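Side-chain contacts in DNA endonuclease i-cvui (Chlorella vulgaris, PDB 5A77), which binds double-stranded DNA and cleaves it as a homing endonuclease of the LAGLIDADG family, probably serving intron homing: residues A27-R32 with L37-R42; F79-G84 with Q88-K93; V123-A128 with E148-C153. All coordinates share one frame; numbering follows the deposited sequence.

Interaction 1: A27-R32 with L37-R42; sequences AQIVSR and LKYQVR. With nucleotides of chain C; nucleotides of chain F.
Strands 27-31 and 39-42 run antiparallel, with axes 4.5 Å apart and directions 159° apart; Gln-28/Arg-42 and Val-30/Gln-40 are hydrogen-bonded pairs, and Ile-29/Val-41 and Ser-31/Tyr-39 non-hydrogen-bonded ones. Arg-32 N to Lys-38 O, at 2.9 Å, extends the ladder beyond them. Arg-42 has most area buried. With CG anti to the backbone N (chi1 171°) and a bend at chi3, its guanidinium swings over Val-30, whose CG1 lies 3.8 Å above one face, toward the rim. At the edge of the group, near its plane, Arg-42 NH1 donates to O4 of DT5 of chain F (2.6 Å), a major-groove atom; the valine and the base together probably limit how the group can turn. Gln-28 OE1 flanks the aliphatic part, 3.7 Å from Arg-42 CD. Arg-32 runs alongside Gln-40, its CG 4.0 Å from Gln-40 CB, and its NH2 is hydrogen-bonded to O4 of a thymine base. On the other face, which carries Ile-29, Ser-31, Tyr-39 and Val-41, Ile-29 CG2 approaches the Tyr-39 ring obliquely, 3.5 Å from CD1. There Ala-128 of helix 121-135 and Val-150 of helix 147-156 pack on Ile-29, while Ile-111 of helix 102-114 meets Val-41.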
loop_
_atom_site.group_PDB
_atom_site.type_symbol
_atom_site.label_atom_id
_atom_site.label_comp_id
_atom_site.label_asym_id
_atom_site.label_seq_id
_atom_site.Cartn_x
_atom_site.Cartn_y
_atom_site.Cartn_z
ATOM N N ALA B 27 0.989 1.400 18.505
ATOM C CA ALA B 27 0.803 1.740 19.901
ATOM C C ALA B 27 2.178 1.862 20.521
ATOM O O ALA B 27 2.910 0.873 20.631
ATOM C CB ALA B 27 -0.020 0.697 20.609
ATOM N N GLN B 28 2.529 3.087 20.892
ATOM C CA GLN B 28 3.832 3.399 21.461
ATOM C C GLN B 28 3.728 3.847 22.907
ATOM O O GLN B 28 2.768 4.508 23.304
ATOM C CB GLN B 28 4.530 4.505 20.665
ATOM C CG GLN B 28 4.363 4.389 19.187
ATOM C CD GLN B 28 4.397 5.730 18.501
ATOM O OE1 GLN B 28 3.366 6.227 18.043
ATOM N NE2 GLN B 28 5.584 6.330 18.428
ATOM N N ILE B 29 4.742 3.497 23.682
ATOM C CA ILE B 29 4.920 4.070 25.000
ATOM C C ILE B 29 5.810 5.311 24.892
ATOM O O ILE B 29 7.002 5.189 24.607
ATOM C CB ILE B 29 5.548 3.057 25.958
ATOM C CG1 ILE B 29 4.640 1.833 26.071
ATOM C CG2 ILE B 29 5.776 3.693 27.324
ATOM C CD1 ILE B 29 5.326 0.596 26.618
ATOM N N VAL B 30 5.251 6.503 25.097
ATOM C CA VAL B 30 6.093 7.687 25.079
ATOM C C VAL B 30 6.281 8.236 26.482
ATOM O O VAL B 30 5.354 8.273 27.309
ATOM C CB VAL B 30 5.547 8.805 24.146
ATOM C CG1 VAL B 30 5.201 8.240 22.771
ATOM C CG2 VAL B 30 4.356 9.540 24.762
ATOM N N SER B 31 7.516 8.632 26.752
ATOM C CA SER B 31 7.850 9.265 28.006
ATOM C C SER B 31 7.382 10.717 27.978
ATOM O O SER B 31 7.690 11.459 27.052
ATOM C CB SER B 31 9.350 9.187 28.259
ATOM O OG SER B 31 10.021 10.162 27.486
ATOM N N ARG B 32 6.611 11.100 28.989
ATOM C CA ARG B 32 6.133 12.460 29.149
ATOM C C ARG B 32 6.484 12.905 30.571
ATOM O O ARG B 32 5.902 12.412 31.540
ATOM C CB ARG B 32 4.628 12.539 28.912
ATOM C CG ARG B 32 4.162 12.155 27.527
ATOM C CD ARG B 32 4.718 13.084 26.458
ATOM N NE ARG B 32 4.358 14.476 26.691
ATOM C CZ ARG B 32 4.510 15.447 25.790
ATOM N NH1 ARG B 32 5.004 15.170 24.583
ATOM N NH2 ARG B 32 4.159 16.695 26.089
ATOM N N LEU B 37 2.748 9.499 36.224
ATOM C CA LEU B 37 3.348 8.174 35.996
ATOM C C LEU B 37 4.382 8.152 34.864
ATOM O O LEU B 37 4.711 7.090 34.354
ATOM C CB LEU B 37 2.257 7.147 35.679
ATOM C CG LEU B 37 1.004 7.221 36.549
ATOM C CD1 LEU B 37 -0.059 6.267 36.050
ATOM C CD2 LEU B 37 1.369 6.912 37.968
ATOM N N LYS B 38 4.850 9.325 34.437
ATOM C CA LYS B 38 5.967 9.432 33.486
ATOM C C LYS B 38 5.729 8.889 32.064
ATOM O O LYS B 38 6.524 9.171 31.162
ATOM C CB LYS B 38 7.207 8.732 34.065
ATOM C CG LYS B 38 7.740 9.356 35.333
ATOM C CD LYS B 38 8.222 10.767 35.074
ATOM C CE LYS B 38 8.470 11.523 36.374
ATOM N NZ LYS B 38 8.934 12.909 36.080
ATOM N N TYR B 39 4.671 8.107 31.850
ATOM C CA TYR B 39 4.464 7.514 30.526
ATOM C C TYR B 39 3.031 7.596 30.018
ATOM O O TYR B 39 2.066 7.515 30.779
ATOM C CB TYR B 39 4.912 6.036 30.509
ATOM C CG TYR B 39 6.407 5.833 30.637
ATOM C CD1 TYR B 39 7.244 5.975 29.543
ATOM C CD2 TYR B 39 6.981 5.504 31.853
ATOM C CE1 TYR B 39 8.609 5.789 29.656
ATOM C CE2 TYR B 39 8.348 5.315 31.976
ATOM C CZ TYR B 39 9.155 5.460 30.874
ATOM O OH TYR B 39 10.514 5.275 30.990
ATOM N N GLN B 40 2.926 7.741 28.705
ATOM C CA GLN B 40 1.661 7.779 27.986
ATOM C C GLN B 40 1.701 6.666 26.950
ATOM O O GLN B 40 2.743 6.430 26.340
ATOM C CB GLN B 40 1.455 9.151 27.307
ATOM C CG GLN B 40 0.175 9.281 26.483
ATOM C CD GLN B 40 0.340 10.161 25.236
ATOM O OE1 GLN B 40 1.429 10.649 24.940
ATOM N NE2 GLN B 40 -0.744 10.339 24.491
ATOM N N VAL B 41 0.594 5.966 26.754
ATOM C CA VAL B 41 0.523 5.024 25.644
ATOM C C VAL B 41 -0.197 5.722 24.488
ATOM O O VAL B 41 -1.366 6.107 24.615
ATOM C CB VAL B 41 -0.179 3.719 26.046
ATOM C CG1 VAL B 41 -0.531 2.900 24.829
ATOM C CG2 VAL B 41 0.726 2.898 26.973
ATOM N N ARG B 42 0.518 5.941 23.383
ATOM C CA ARG B 42 -0.056 6.639 22.236
ATOM C C ARG B 42 -0.603 5.622 21.256
ATOM O O ARG B 42 0.101 4.703 20.885
ATOM C CB ARG B 42 0.991 7.545 21.553
ATOM C CG ARG B 42 0.559 8.166 20.196
ATOM C CD ARG B 42 1.639 9.116 19.599
ATOM N NE ARG B 42 1.980 10.182 20.542
ATOM C CZ ARG B 42 3.165 10.783 20.630
ATOM N NH1 ARG B 42 4.151 10.440 19.808
ATOM N NH2 ARG B 42 3.364 11.724 21.559
ATOM P P DA C 3 -4.698 11.621 28.960
ATOM O OP1 DA C 3 -6.162 11.380 28.919
ATOM O OP2 DA C 3 -3.705 10.573 29.275
ATOM O "O5'" DA C 3 -4.244 12.219 27.529
ATOM C "C5'" DA C 3 -5.142 13.047 26.796
ATOM C "C4'" DA C 3 -4.503 13.607 25.539
ATOM O "O4'" DA C 3 -3.628 14.723 25.862
ATOM C "C3'" DA C 3 -3.639 12.629 24.727
ATOM O "O3'" DA C 3 -3.851 12.906 23.367
ATOM C "C2'" DA C 3 -2.229 13.055 25.130
ATOM C "C1'" DA C 3 -2.448 14.555 25.127
ATOM N N9 DA C 3 -1.365 15.352 25.699
ATOM C C8 DA C 3 -0.504 14.994 26.702
ATOM N N7 DA C 3 0.388 15.914 26.988
ATOM C C5 DA C 3 0.099 16.946 26.101
ATOM C C6 DA C 3 0.676 18.222 25.896
ATOM N N6 DA C 3 1.725 18.676 26.591
ATOM N N1 DA C 3 0.136 19.012 24.930
ATOM C C2 DA C 3 -0.906 18.550 24.222
ATOM N N3 DA C 3 -1.534 17.369 24.326
ATOM C C4 DA C 3 -0.978 16.611 25.298
ATOM P P DT F 5 13.430 10.369 22.549
ATOM O OP1 DT F 5 14.778 10.625 23.105
ATOM O OP2 DT F 5 12.328 10.012 23.468
ATOM O "O5'" DT F 5 12.923 11.650 21.722
ATOM C "C5'" DT F 5 13.543 12.013 20.495
ATOM C "C4'" DT F 5 13.128 13.412 20.081
ATOM O "O4'" DT F 5 11.877 13.362 19.343
ATOM C "C3'" DT F 5 12.897 14.390 21.236
ATOM O "O3'" DT F 5 13.485 15.650 20.926
ATOM C "C2'" DT F 5 11.374 14.487 21.319
ATOM C "C1'" DT F 5 10.976 14.316 19.867
ATOM N N1 DT F 5 9.592 13.793 19.687
ATOM C C2 DT F 5 8.673 14.540 18.991
ATOM O O2 DT F 5 8.927 15.630 18.505
ATOM N N3 DT F 5 7.437 13.961 18.873
ATOM C C4 DT F 5 7.034 12.731 19.363
ATOM O O4 DT F 5 5.893 12.299 19.201
ATOM C C5 DT F 5 8.048 11.992 20.083
ATOM C C7 DT F 5 7.728 10.648 20.690
ATOM C C6 DT F 5 9.265 12.555 20.205
ATOM P P DA C 4 -4.295 11.777 22.315
ATOM O OP1 DA C 4 -5.575 11.167 22.728
ATOM O OP2 DA C 4 -3.089 10.957 22.043
ATOM O "O5'" DA C 4 -4.627 12.669 21.020
ATOM C "C5'" DA C 4 -5.590 13.736 21.122
ATOM C "C4'" DA C 4 -5.073 15.003 20.470
ATOM O "O4'" DA C 4 -3.944 15.500 21.222
ATOM C "C3'" DA C 4 -4.581 14.838 19.029
ATOM O "O3'" DA C 4 -5.200 15.800 18.196
ATOM C "C2'" DA C 4 -3.069 15.068 19.124
ATOM C "C1'" DA C 4 -2.964 15.978 20.328
ATOM N N9 DA C 4 -1.678 15.892 21.009
ATOM C C8 DA C 4 -1.188 14.811 21.676
ATOM N N7 DA C 4 -0.014 15.007 22.217
ATOM C C5 DA C 4 0.286 16.315 21.905
ATOM C C6 DA C 4 1.395 17.130 22.211
ATOM N N6 DA C 4 2.451 16.702 22.911
ATOM N N1 DA C 4 1.387 18.397 21.750
ATOM C C2 DA C 4 0.327 18.825 21.042
ATOM N N3 DA C 4 -0.782 18.154 20.699
ATOM C C4 DA C 4 -0.733 16.886 21.164
#

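Interaction 2: F79-G84 with Q88-K93; sequences FCVVGG and QTTLEK. With nucleotides of chain C.
Gly-84 and Gln-88 form the first part of this contact, a turn of helix that begins directly where strand 76-82 ends. Gln-88 N donates to Gly-84 O over 3.0 Å, the donor tilted 34° from the carbonyl plane. The same oxygen has Gln-88 CB beside it at 3.1 Å, so the glutamine touches Gly-84 with the root of its side chain. Beyond that root the chain leaves extended, CG anti to the backbone N, and packs on Leu-109 and Ile-112 of helix 102-114.

The second part is the meeting of Val-81 and Thr-90, whose CB atoms both point at the facing segment. Val-81 CG1 lies 4.1 Å from Thr-90 OG1, a loose van der Waals approach in which the two branched side chains cross obliquely. The threonine hydroxyl has its polar partner elsewhere, bonding to Ser-86 O one turn back in its own helix; this satisfies a buried polar atom and would fix its rotation. Leu-64 of helix 55-64 also packs on Thr-90.

Between strand and helix, Gly-83 occupies the N-cap position. Its phi of 99° with psi of 151° would jam a CB against the preceding carbonyl oxygen, and the DNA stands close as well: Gly-83 CA is 3.2 Å from OP1 of DA4 of chain C, and Val-82 CG1 3.4 Å from its OP2. The start of the helix faces that phosphate, and its dipole would probably favour the negative charge, although Gly-84 N is still 4.0 Å from OP1. This direct passage from strand to helix belongs to the alpha-beta-beta-alpha-beta-beta-alpha core of the LAGLIDADG fold, in which helices cover the sheet on the face turned away from the DNA.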
loop_
_atom_site.group_PDB
_atom_site.type_symbol
_atom_site.label_atom_id
_atom_site.label_comp_id
_atom_site.label_asym_id
_atom_site.label_seq_id
_atom_site.Cartn_x
_atom_site.Cartn_y
_atom_site.Cartn_z
ATOM N N PHE B 79 -0.631 11.237 6.726
ATOM C CA PHE B 79 -1.938 11.515 7.306
ATOM C C PHE B 79 -2.039 10.751 8.626
ATOM O O PHE B 79 -1.809 9.550 8.661
ATOM C CB PHE B 79 -3.076 11.105 6.371
ATOM C CG PHE B 79 -4.385 10.884 7.085
ATOM C CD1 PHE B 79 -5.269 11.933 7.271
ATOM C CD2 PHE B 79 -4.719 9.629 7.601
ATOM C CE1 PHE B 79 -6.468 11.738 7.939
ATOM C CE2 PHE B 79 -5.913 9.427 8.267
ATOM C CZ PHE B 79 -6.793 10.486 8.428
ATOM N N CYS B 80 -2.400 11.415 9.714
ATOM C CA CYS B 80 -2.383 10.689 10.983
ATOM C C CYS B 80 -3.582 10.920 11.899
ATOM O O CYS B 80 -4.000 12.058 12.126
ATOM C CB CYS B 80 -1.111 11.020 11.755
ATOM S SG CYS B 80 -1.036 10.119 13.291
ATOM N N VAL B 81 -4.126 9.824 12.419
ATOM C CA VAL B 81 -5.168 9.895 13.431
ATOM C C VAL B 81 -4.601 9.435 14.763
ATOM O O VAL B 81 -4.295 8.249 14.934
ATOM C CB VAL B 81 -6.393 9.031 13.067
ATOM C CG1 VAL B 81 -7.542 9.300 14.029
ATOM C CG2 VAL B 81 -6.836 9.316 11.660
ATOM N N VAL B 82 -4.445 10.371 15.695
ATOM C CA VAL B 82 -3.962 10.053 17.039
ATOM C C VAL B 82 -5.103 10.069 18.045
ATOM O O VAL B 82 -6.031 10.875 17.928
ATOM C CB VAL B 82 -2.885 11.053 17.519
ATOM C CG1 VAL B 82 -2.164 10.538 18.771
ATOM C CG2 VAL B 82 -1.899 11.347 16.416
ATOM N N GLY B 83 -5.033 9.164 19.024
ATOM C CA GLY B 83 -5.848 9.236 20.229
ATOM C C GLY B 83 -7.087 8.366 20.237
ATOM O O GLY B 83 -7.689 8.120 19.195
ATOM N N GLY B 84 -7.494 7.944 21.431
ATOM C CA GLY B 84 -8.549 6.961 21.592
ATOM C C GLY B 84 -9.909 7.301 21.022
ATOM O O GLY B 84 -10.498 6.508 20.295
ATOM N N GLN B 88 -10.516 5.261 17.560
ATOM C CA GLN B 88 -11.494 4.198 17.740
ATOM C C GLN B 88 -12.447 4.274 16.583
ATOM O O GLN B 88 -12.552 3.357 15.798
ATOM C CB GLN B 88 -12.247 4.318 19.079
ATOM C CG GLN B 88 -13.196 3.147 19.349
ATOM C CD GLN B 88 -14.084 3.354 20.570
ATOM O OE1 GLN B 88 -13.833 4.235 21.399
ATOM N NE2 GLN B 88 -15.121 2.532 20.691
ATOM N N THR B 89 -13.089 5.419 16.439
ATOM C CA THR B 89 -14.070 5.623 15.379
ATOM C C THR B 89 -13.562 5.288 13.974
ATOM O O THR B 89 -14.323 4.834 13.128
ATOM C CB THR B 89 -14.570 7.066 15.425
ATOM O OG1 THR B 89 -15.241 7.258 16.675
ATOM C CG2 THR B 89 -15.545 7.358 14.300
ATOM N N THR B 90 -12.273 5.467 13.730
ATOM C CA THR B 90 -11.748 5.117 12.420
ATOM C C THR B 90 -11.614 3.593 12.260
ATOM O O THR B 90 -11.827 3.045 11.178
ATOM C CB THR B 90 -10.388 5.796 12.162
ATOM O OG1 THR B 90 -10.558 7.216 12.242
ATOM C CG2 THR B 90 -9.870 5.438 10.783
ATOM N N LEU B 91 -11.292 2.907 13.347
ATOM C CA LEU B 91 -10.982 1.493 13.262
ATOM C C LEU B 91 -12.211 0.633 12.954
ATOM O O LEU B 91 -12.121 -0.263 12.102
ATOM C CB LEU B 91 -10.293 1.037 14.544
ATOM C CG LEU B 91 -8.832 1.497 14.478
ATOM C CD1 LEU B 91 -8.061 1.214 15.755
ATOM C CD2 LEU B 91 -8.142 0.847 13.292
ATOM N N GLU B 92 -13.311 0.954 13.583
ATOM C CA GLU B 92 -14.553 0.290 13.368
ATOM C C GLU B 92 -15.076 0.475 11.944
ATOM O O GLU B 92 -15.945 -0.234 11.501
ATOM C CB GLU B 92 -15.585 0.773 14.403
ATOM C CG GLU B 92 -15.056 1.622 15.565
ATOM C CD GLU B 92 -15.929 1.573 16.816
ATOM O OE1 GLU B 92 -15.732 0.669 17.639
ATOM O OE2 GLU B 92 -16.802 2.439 16.998
ATOM N N LYS B 93 -14.554 1.448 11.229
ATOM C CA LYS B 93 -14.886 1.682 9.826
ATOM C C LYS B 93 -14.124 0.696 8.973
ATOM O O LYS B 93 -14.693 0.062 8.092
ATOM C CB LYS B 93 -14.560 3.114 9.407
ATOM C CG LYS B 93 -15.680 4.090 9.665
ATOM C CD LYS B 93 -15.155 5.498 9.717
ATOM C CE LYS B 93 -16.220 6.452 10.194
ATOM N NZ LYS B 93 -15.622 7.769 10.564
ATOM P P DA C 4 -4.295 11.777 22.315
ATOM O OP1 DA C 4 -5.575 11.167 22.728
ATOM O OP2 DA C 4 -3.089 10.957 22.043
ATOM O "O5'" DA C 4 -4.627 12.669 21.020
ATOM C "C5'" DA C 4 -5.590 13.736 21.122
ATOM C "C4'" DA C 4 -5.073 15.003 20.470
ATOM O "O4'" DA C 4 -3.944 15.500 21.222
ATOM C "C3'" DA C 4 -4.581 14.838 19.029
ATOM O "O3'" DA C 4 -5.200 15.800 18.196
ATOM C "C2'" DA C 4 -3.069 15.068 19.124
ATOM C "C1'" DA C 4 -2.964 15.978 20.328
ATOM N N9 DA C 4 -1.678 15.892 21.009
ATOM C C8 DA C 4 -1.188 14.811 21.676
ATOM N N7 DA C 4 -0.014 15.007 22.217
ATOM C C5 DA C 4 0.286 16.315 21.905
ATOM C C6 DA C 4 1.395 17.130 22.211
ATOM N N6 DA C 4 2.451 16.702 22.911
ATOM N N1 DA C 4 1.387 18.397 21.750
ATOM C C2 DA C 4 0.327 18.825 21.042
ATOM N N3 DA C 4 -0.782 18.154 20.699
ATOM C C4 DA C 4 -0.733 16.886 21.164
#

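Interaction 3: V123-A128 with E148-C153; sequences VLMEAA and ENVREC
Met-125 and Ala-128 meet Val-150 and Arg-151 in an apolar helix-helix packing between helices 121-135 and 147-156, both in the C-terminal part of the chain. The two segments run nearly antiparallel, 163° between their directions, with axes 9.7 Å apart, and what they share is van der Waals contact alone.

Met-125 and Val-150 bury nearly equal areas, the largest here. In Met-125, CG stands anti to the backbone N (chi1 -165°), and the bend at chi2 then turns the thioether across to the facing helix. There Met-125 SD rests 3.4 Å from Arg-151 CB, and Met-125 CE lies 3.5 Å from that same CB, so the sulfur and methyl lie against the base of the arginine side chain and well away from its charge. Val-150 fills the neighbouring position: its CG1 is 4.4 Å from Met-125 SD, and its CB 4.5 Å from Ala-128 CB.

With Met-125 cut back to an alanine, Arg-151 CB and Val-150 CG1 would probably lose the thioether that lies against them, opening a gap between the helices.

The rest of Arg-151 leads away from helix 121-135. Its NE forms a salt bridge to Glu-148 OE2 at 3.0 Å, although the hydrogen bond within it is weak, bent to 121° at the hydrogen. Glu-152 OE1 sits over one face of the guanidinium, a long ion pair that acts through charge alone. This network stays within one helix and bridges nothing to the other.

The hairpin packs against the helix pair: Ile-29 of strand 23-31 touches both Ala-128 and Val-150. Ala-147 packs on Met-125 and Ala-128, and Val-161 from the C-terminal loop on Met-125.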
loop_
_atom_site.group_PDB
_atom_site.type_symbol
_atom_site.label_atom_id
_atom_site.label_comp_id
_atom_site.label_asym_id
_atom_site.label_seq_id
_atom_site.Cartn_x
_atom_site.Cartn_y
_atom_site.Cartn_z
ATOM N N VAL B 123 -3.505 -0.049 35.587
ATOM C CA VAL B 123 -4.240 0.070 34.332
ATOM C C VAL B 123 -3.307 0.572 33.239
ATOM O O VAL B 123 -3.386 0.135 32.091
ATOM C CB VAL B 123 -5.447 1.016 34.442
ATOM C CG1 VAL B 123 -5.941 1.434 33.029
ATOM C CG2 VAL B 123 -6.556 0.378 35.276
ATOM N N LEU B 124 -2.412 1.483 33.598
ATOM C CA LEU B 124 -1.379 1.896 32.661
ATOM C C LEU B 124 -0.500 0.687 32.307
ATOM O O LEU B 124 0.010 0.574 31.185
ATOM C CB LEU B 124 -0.536 3.030 33.242
ATOM C CG LEU B 124 0.597 3.530 32.344
ATOM C CD1 LEU B 124 0.081 3.964 30.986
ATOM C CD2 LEU B 124 1.372 4.647 32.999
ATOM N N MET B 125 -0.348 -0.227 33.260
ATOM C CA MET B 125 0.508 -1.383 33.057
ATOM C C MET B 125 -0.081 -2.413 32.094
ATOM O O MET B 125 0.644 -2.948 31.257
ATOM C CB MET B 125 0.821 -2.065 34.380
ATOM C CG MET B 125 1.967 -3.033 34.247
ATOM S SD MET B 125 3.500 -2.155 33.911
ATOM C CE MET B 125 4.152 -3.173 32.586
ATOM N N GLU B 126 -1.376 -2.703 32.207
ATOM C CA GLU B 126 -2.009 -3.593 31.238
ATOM C C GLU B 126 -1.954 -2.955 29.837
ATOM O O GLU B 126 -1.869 -3.645 28.830
ATOM C CB GLU B 126 -3.460 -3.932 31.631
ATOM C CG GLU B 126 -3.764 -3.826 33.117
ATOM C CD GLU B 126 -5.240 -4.057 33.487
ATOM O OE1 GLU B 126 -6.141 -3.619 32.739
ATOM O OE2 GLU B 126 -5.498 -4.617 34.577
ATOM N N ALA B 127 -1.962 -1.626 29.794
ATOM C CA ALA B 127 -1.939 -0.895 28.539
ATOM C C ALA B 127 -0.548 -0.940 27.881
ATOM O O ALA B 127 -0.435 -1.147 26.656
ATOM C CB ALA B 127 -2.378 0.529 28.762
ATOM N N ALA B 128 0.503 -0.747 28.678
ATOM C CA ALA B 128 1.868 -0.804 28.158
ATOM C C ALA B 128 2.209 -2.200 27.621
ATOM O O ALA B 128 2.849 -2.339 26.574
ATOM C CB ALA B 128 2.863 -0.397 29.229
ATOM N N GLU B 148 8.616 -3.186 30.346
ATOM C CA GLU B 148 9.538 -3.413 31.466
ATOM C C GLU B 148 10.123 -2.101 31.998
ATOM O O GLU B 148 10.440 -1.995 33.185
ATOM C CB GLU B 148 10.680 -4.351 31.058
ATOM C CG GLU B 148 10.707 -5.714 31.757
ATOM C CD GLU B 148 10.347 -5.673 33.251
ATOM O OE1 GLU B 148 11.107 -5.088 34.059
ATOM O OE2 GLU B 148 9.310 -6.264 33.625
ATOM N N ASN B 149 10.271 -1.108 31.120
ATOM C CA ASN B 149 10.738 0.205 31.553
ATOM C C ASN B 149 9.674 0.899 32.404
ATOM O O ASN B 149 9.956 1.365 33.514
ATOM C CB ASN B 149 11.120 1.077 30.354
ATOM C CG ASN B 149 12.240 0.468 29.526
ATOM O OD1 ASN B 149 12.312 0.665 28.314
ATOM N ND2 ASN B 149 13.112 -0.285 30.177
ATOM N N VAL B 150 8.451 0.940 31.886
ATOM C CA VAL B 150 7.327 1.521 32.603
ATOM C C VAL B 150 7.126 0.853 33.968
ATOM O O VAL B 150 7.055 1.539 35.003
ATOM C CB VAL B 150 6.035 1.415 31.774
ATOM C CG1 VAL B 150 4.824 1.789 32.591
ATOM C CG2 VAL B 150 6.137 2.312 30.578
ATOM N N ARG B 151 7.052 -0.476 33.974
ATOM C CA ARG B 151 6.759 -1.201 35.199
ATOM C C ARG B 151 7.813 -0.891 36.258
ATOM O O ARG B 151 7.488 -0.671 37.430
ATOM C CB ARG B 151 6.683 -2.707 34.953
ATOM C CG ARG B 151 7.684 -3.523 35.729
ATOM C CD ARG B 151 7.433 -5.005 35.580
ATOM N NE ARG B 151 8.372 -5.786 36.385
ATOM C CZ ARG B 151 8.243 -5.970 37.694
ATOM N NH1 ARG B 151 7.216 -5.417 38.320
ATOM N NH2 ARG B 151 9.127 -6.696 38.375
ATOM N N GLU B 152 9.071 -0.822 35.850
ATOM C CA GLU B 152 10.116 -0.688 36.841
ATOM C C GLU B 152 10.189 0.713 37.426
ATOM O O GLU B 152 10.434 0.872 38.620
ATOM C CB GLU B 152 11.457 -1.135 36.240
ATOM C CG GLU B 152 12.476 -1.490 37.312
ATOM C CD GLU B 152 12.200 -2.814 38.057
ATOM O OE1 GLU B 152 11.183 -3.515 37.804
ATOM O OE2 GLU B 152 13.026 -3.125 38.941
ATOM N N CYS B 153 9.952 1.715 36.589
ATOM C CA CYS B 153 9.978 3.106 37.018
ATOM C C CYS B 153 8.704 3.429 37.804
ATOM O O CYS B 153 8.701 4.281 38.690
ATOM C CB CYS B 153 10.116 4.031 35.809
ATOM S SG CYS B 153 9.704 5.764 36.066
#

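How the interactions relate
All three contacts are largely buried, yet their centres lie about 8 Å (interaction 2), 12 Å (interaction 1) and 17 Å (interaction 3) from the chain's centre. Interaction 1 is a backbone ladder with a polar, DNA-facing side; interaction 2 has one backbone bond and a sparse side-chain meeting; interaction 3 is apolar, with charges only at its outer edge. Interactions 1 and 2 both draw on one sheet, through neighbouring strands 39-50 and 76-82, and meet where Arg-42 CG packs 3.9 Å from Val-82 CG1. Interaction 3 backs the hairpin of interaction 1: Val-150 CG2 reaches Tyr-39 CG at 3.5 Å, and Leu-124 CD2 reaches Tyr-39 O at 3.7 Å. Interactions 2 and 3 do not touch.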